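Side-chain contacts in HP1028 (Helicobacter pylori, PDB 4INN), which probably binds and carries small molecules inside a lipocalin-type beta-barrel, although its natural ligand and precise role are not established: residues A113-F116 with Y117-K120; I67-V70 with D71-A75. The protein carries 1 engineered substitution. All blocks are in the same frame, centred on the assembly; numbering follows the deposited sequence.

Interaction 1: A113-F116 with Y117-K120; sequences AYNF and YDGK
Asn115 O is gripped twice from the far side of the turn. Gly119 N, 2.8 Å from Asn115 O, approaches almost straight down the carbonyl axis, whereas Asp118 N, 3.2 Å from Asn115 O, sits well above the carbonyl plane, though its N-H points well at the oxygen (166°). Asn115 N in turn donates to Lys120 O at 2.9 Å. The side chains of Asn115 and Asp118 add a further link: ND2 of Asn115 lies 2.7 Å from Asp118 OD2, a weak bond because the N-H is badly bent (119°); the amide and carboxylate planes are steeply inclined to each other. The same OD2 accepts the backbone N-H of Lys120, two residues on, closing an Asx turn; this donor lies above the carboxylate plane. Asp118 CG lies between its own backbone N and carbonyl carbon (chi1 75°), bringing the carboxylate back over the turn, while OD1 bonds Tyr122 OH on the next strand. Together these bonds close the beta-hairpin joining strands 107-115 and 120-128 of the lipocalin barrel; Phe116 and Tyr117 have right-handed helical backbone angles, and Gly119 takes a positive phi. A bound polyethylene glycol lies about 4 Å from the Asn115 side chain. Farther out, OD1 of Asn115 meets the Tyr117 ring at its edge, 3.6 Å from CD2. Tyr114 brings its ring edge to the loop, CE1 being 3.3 Å from Gly119 O, while its hydroxyl bonds Asp78. Tyr114 CE2 stands 3.8 Å above the centre of one face of the Phe116 ring.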
loop_
_atom_site.group_PDB
_atom_site.type_symbol
_atom_site.label_atom_id
_atom_site.label_comp_id
_atom_site.label_asym_id
_atom_site.label_seq_id
_atom_site.Cartn_x
_atom_site.Cartn_y
_atom_site.Cartn_z
ATOM N N ALA A 113 -1.017 0.465 8.218
ATOM C CA ALA A 113 -0.081 -0.172 7.319
ATOM C C ALA A 113 0.936 -1.052 8.052
ATOM O O ALA A 113 1.717 -0.564 8.873
ATOM C CB ALA A 113 0.632 0.865 6.500
ATOM N N TYR A 114 0.950 -2.342 7.732
ATOM C CA TYR A 114 2.057 -3.181 8.155
ATOM C C TYR A 114 3.256 -2.893 7.279
ATOM O O TYR A 114 3.108 -2.709 6.082
ATOM C CB TYR A 114 1.689 -4.671 8.101
ATOM C CG TYR A 114 2.842 -5.589 8.458
ATOM C CD1 TYR A 114 3.321 -5.686 9.780
ATOM C CD2 TYR A 114 3.475 -6.347 7.472
ATOM C CE1 TYR A 114 4.387 -6.529 10.094
ATOM C CE2 TYR A 114 4.535 -7.182 7.783
ATOM C CZ TYR A 114 4.991 -7.279 9.087
ATOM O OH TYR A 114 6.054 -8.134 9.348
ATOM N N ASN A 115 4.445 -2.873 7.873
ATOM C CA ASN A 115 5.684 -2.649 7.121
ATOM C C ASN A 115 6.652 -3.840 7.180
ATOM O O ASN A 115 7.230 -4.121 8.217
ATOM C CB ASN A 115 6.371 -1.416 7.660
ATOM C CG ASN A 115 7.641 -1.099 6.921
ATOM O OD1 ASN A 115 7.756 -1.373 5.740
ATOM N ND2 ASN A 115 8.596 -0.509 7.609
ATOM N N PHE A 116 6.835 -4.514 6.050
ATOM C CA PHE A 116 7.599 -5.767 5.955
ATOM C C PHE A 116 9.066 -5.594 6.315
ATOM O O PHE A 116 9.680 -6.515 6.845
ATOM C CB PHE A 116 7.494 -6.332 4.526
ATOM C CG PHE A 116 6.182 -6.968 4.245
ATOM C CD1 PHE A 116 6.000 -8.331 4.440
ATOM C CD2 PHE A 116 5.095 -6.206 3.820
ATOM C CE1 PHE A 116 4.767 -8.922 4.192
ATOM C CE2 PHE A 116 3.852 -6.804 3.582
ATOM C CZ PHE A 116 3.691 -8.159 3.781
ATOM N N TYR A 117 9.612 -4.403 6.040
ATOM C CA TYR A 117 11.018 -4.079 6.347
ATOM C C TYR A 117 11.338 -3.911 7.821
ATOM O O TYR A 117 12.502 -3.807 8.168
ATOM C CB TYR A 117 11.459 -2.815 5.617
ATOM C CG TYR A 117 11.388 -2.930 4.120
ATOM C CD1 TYR A 117 12.459 -3.448 3.387
ATOM C CD2 TYR A 117 10.248 -2.530 3.433
ATOM C CE1 TYR A 117 12.398 -3.569 2.008
ATOM C CE2 TYR A 117 10.180 -2.638 2.051
ATOM C CZ TYR A 117 11.259 -3.157 1.343
ATOM O OH TYR A 117 11.178 -3.270 -0.038
ATOM N N ASP A 118 10.344 -3.886 8.702
ATOM C CA ASP A 118 10.637 -3.746 10.140
ATOM C C ASP A 118 9.658 -4.429 11.091
ATOM O O ASP A 118 9.932 -4.549 12.294
ATOM C CB ASP A 118 10.819 -2.260 10.484
ATOM C CG ASP A 118 9.495 -1.473 10.544
ATOM O OD1 ASP A 118 9.491 -0.417 11.211
ATOM O OD2 ASP A 118 8.462 -1.880 9.957
ATOM N N GLY A 119 8.530 -4.897 10.560
ATOM C CA GLY A 119 7.572 -5.679 11.344
ATOM C C GLY A 119 6.578 -4.862 12.136
ATOM O O GLY A 119 5.770 -5.419 12.912
ATOM N N LYS A 120 6.612 -3.548 11.933
ATOM C CA LYS A 120 5.755 -2.612 12.664
ATOM C C LYS A 120 4.570 -2.140 11.840
ATOM O O LYS A 120 4.633 -2.098 10.610
ATOM C CB LYS A 120 6.562 -1.398 13.124
ATOM C CG LYS A 120 7.509 -1.661 14.285
ATOM C CD LYS A 120 8.444 -0.474 14.439
ATOM C CE LYS A 120 9.473 -0.682 15.544
ATOM N NZ LYS A 120 10.668 0.185 15.322
#

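Interaction 2: I67-V70 with D71-A75; sequences ISDV and DGSKA
Asp69 and Gly72 close a type I beta turn just where strand 61-69 leaves the barrel: Gly72 N donates to Asp69 O at 3.0 Å, with an N-H...O angle of 152°. A second motif overlaps it. Asp71 OD1 accepts the backbone N-H of Ser73, 3.0 Å away, as an Asx turn, and also the Ser73 hydroxyl, with OG 2.7 Å from OD1. The two donors use different directions, the backbone nitrogen lying nearly in line with the CG-OD1 bond and the hydroxyl coming to the syn lone pair. This close-knit part is polar. With CG beside the backbone N (chi1 -67°), Asp69 OD1 stands 3.2 Å from Ser73 OG. Two carboxylates thus gather here, and lysines probably offset their charge: Lys49 forms a salt bridge with Asp71 OD2 and a hydrogen bond with Ser73 OG, while Lys92 pairs with Asp69 OD2. Before the turn, Ile67 and Ser68 together face Phe52 in a classic beta bulge. The outer side is looser. Val70, Asp71 and Gly72 are exposed, and the Val70 side chain touches Gln41, Ser50 and Phe52. Across the turn the Asp71 carboxylate also meets carbon, Asp69 CB lying 3.9 Å from Asp71 OD1.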
loop_
_atom_site.group_PDB
_atom_site.type_symbol
_atom_site.label_atom_id
_atom_site.label_comp_id
_atom_site.label_asym_id
_atom_site.label_seq_id
_atom_site.Cartn_x
_atom_site.Cartn_y
_atom_site.Cartn_z
ATOM N N ILE A 67 2.741 -5.450 -5.311
ATOM C CA ILE A 67 2.814 -6.217 -6.534
ATOM C C ILE A 67 4.248 -6.707 -6.736
ATOM O O ILE A 67 4.499 -7.900 -6.765
ATOM C CB ILE A 67 2.318 -5.363 -7.718
ATOM C CG1 ILE A 67 0.803 -5.191 -7.618
ATOM C CG2 ILE A 67 2.727 -5.971 -9.062
ATOM C CD1 ILE A 67 0.276 -4.156 -8.564
ATOM N N SER A 68 5.180 -5.767 -6.855
ATOM C CA SER A 68 6.613 -6.070 -6.963
ATOM C C SER A 68 7.418 -4.809 -6.683
ATOM O O SER A 68 6.878 -3.699 -6.652
ATOM C CB SER A 68 6.978 -6.603 -8.352
ATOM O OG SER A 68 6.576 -5.687 -9.376
ATOM N N ASP A 69 8.713 -4.991 -6.489
ATOM C CA ASP A 69 9.634 -3.894 -6.361
ATOM C C ASP A 69 9.943 -3.385 -7.734
ATOM O O ASP A 69 9.910 -4.115 -8.709
ATOM C CB ASP A 69 10.937 -4.340 -5.681
ATOM C CG ASP A 69 10.738 -4.732 -4.204
ATOM O OD1 ASP A 69 11.564 -5.533 -3.700
ATOM O OD2 ASP A 69 9.767 -4.263 -3.552
ATOM N N VAL A 70 10.276 -2.112 -7.787
ATOM C CA VAL A 70 10.571 -1.445 -9.035
ATOM C C VAL A 70 11.675 -2.129 -9.817
ATOM O O VAL A 70 11.624 -2.185 -11.038
ATOM C CB VAL A 70 10.978 0.004 -8.763
ATOM C CG1 VAL A 70 11.531 0.658 -10.005
ATOM C CG2 VAL A 70 9.770 0.774 -8.274
ATOM N N ASP A 71 12.668 -2.645 -9.103
ATOM C CA ASP A 71 13.839 -3.251 -9.736
ATOM C C ASP A 71 13.622 -4.717 -10.128
ATOM O O ASP A 71 14.582 -5.425 -10.385
ATOM C CB ASP A 71 15.064 -3.095 -8.818
ATOM C CG ASP A 71 14.922 -3.849 -7.493
ATOM O OD1 ASP A 71 14.305 -4.940 -7.459
ATOM O OD2 ASP A 71 15.464 -3.357 -6.478
ATOM N N GLY A 72 12.368 -5.168 -10.154
ATOM C CA GLY A 72 12.022 -6.519 -10.583
ATOM C C GLY A 72 12.343 -7.658 -9.620
ATOM O O GLY A 72 12.026 -8.813 -9.908
ATOM N N SER A 73 12.945 -7.361 -8.470
ATOM C CA SER A 73 13.472 -8.424 -7.618
ATOM C C SER A 73 12.379 -9.356 -7.095
ATOM O O SER A 73 11.183 -9.050 -7.158
ATOM C CB SER A 73 14.322 -7.868 -6.478
ATOM O OG SER A 73 13.638 -6.890 -5.733
ATOM N N LYS A 74 12.811 -10.518 -6.619
ATOM C CA LYS A 74 11.902 -11.575 -6.226
ATOM C C LYS A 74 11.263 -11.246 -4.879
ATOM O O LYS A 74 11.894 -10.646 -4.006
ATOM C CB LYS A 74 12.616 -12.945 -6.173
ATOM C CG LYS A 74 11.912 -13.938 -5.256
ATOM C CD LYS A 74 12.011 -15.409 -5.645
ATOM C CE LYS A 74 11.016 -16.235 -4.816
ATOM N NZ LYS A 74 10.669 -17.524 -5.467
ATOM N N ALA A 75 10.001 -11.643 -4.749
ATOM C CA ALA A 75 9.261 -11.565 -3.517
ATOM C C ALA A 75 9.918 -12.413 -2.432
ATOM O O ALA A 75 10.311 -13.549 -2.664
ATOM C CB ALA A 75 7.844 -12.056 -3.749
#

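Overall arrangement
Both interactions are turns at strand ends of one antiparallel barrel, with centres about 17 Å apart. Interaction 1 is partly buried and closes a tight hairpin between consecutive strands; interaction 2 is a surface contact that starts the long loop between strands 61-69 and 95-104. Each combines backbone bonds with an Asx turn, but the chemistry around the aspartate differs: an amide and a tyrosine hydroxyl attend it in 113-120, with aromatic rings packed outside, whereas lysines pair with the two aspartates of 67-75. The two touch through Tyr117 OH, 3.9 Å from Asp69 OD2, a packing contact.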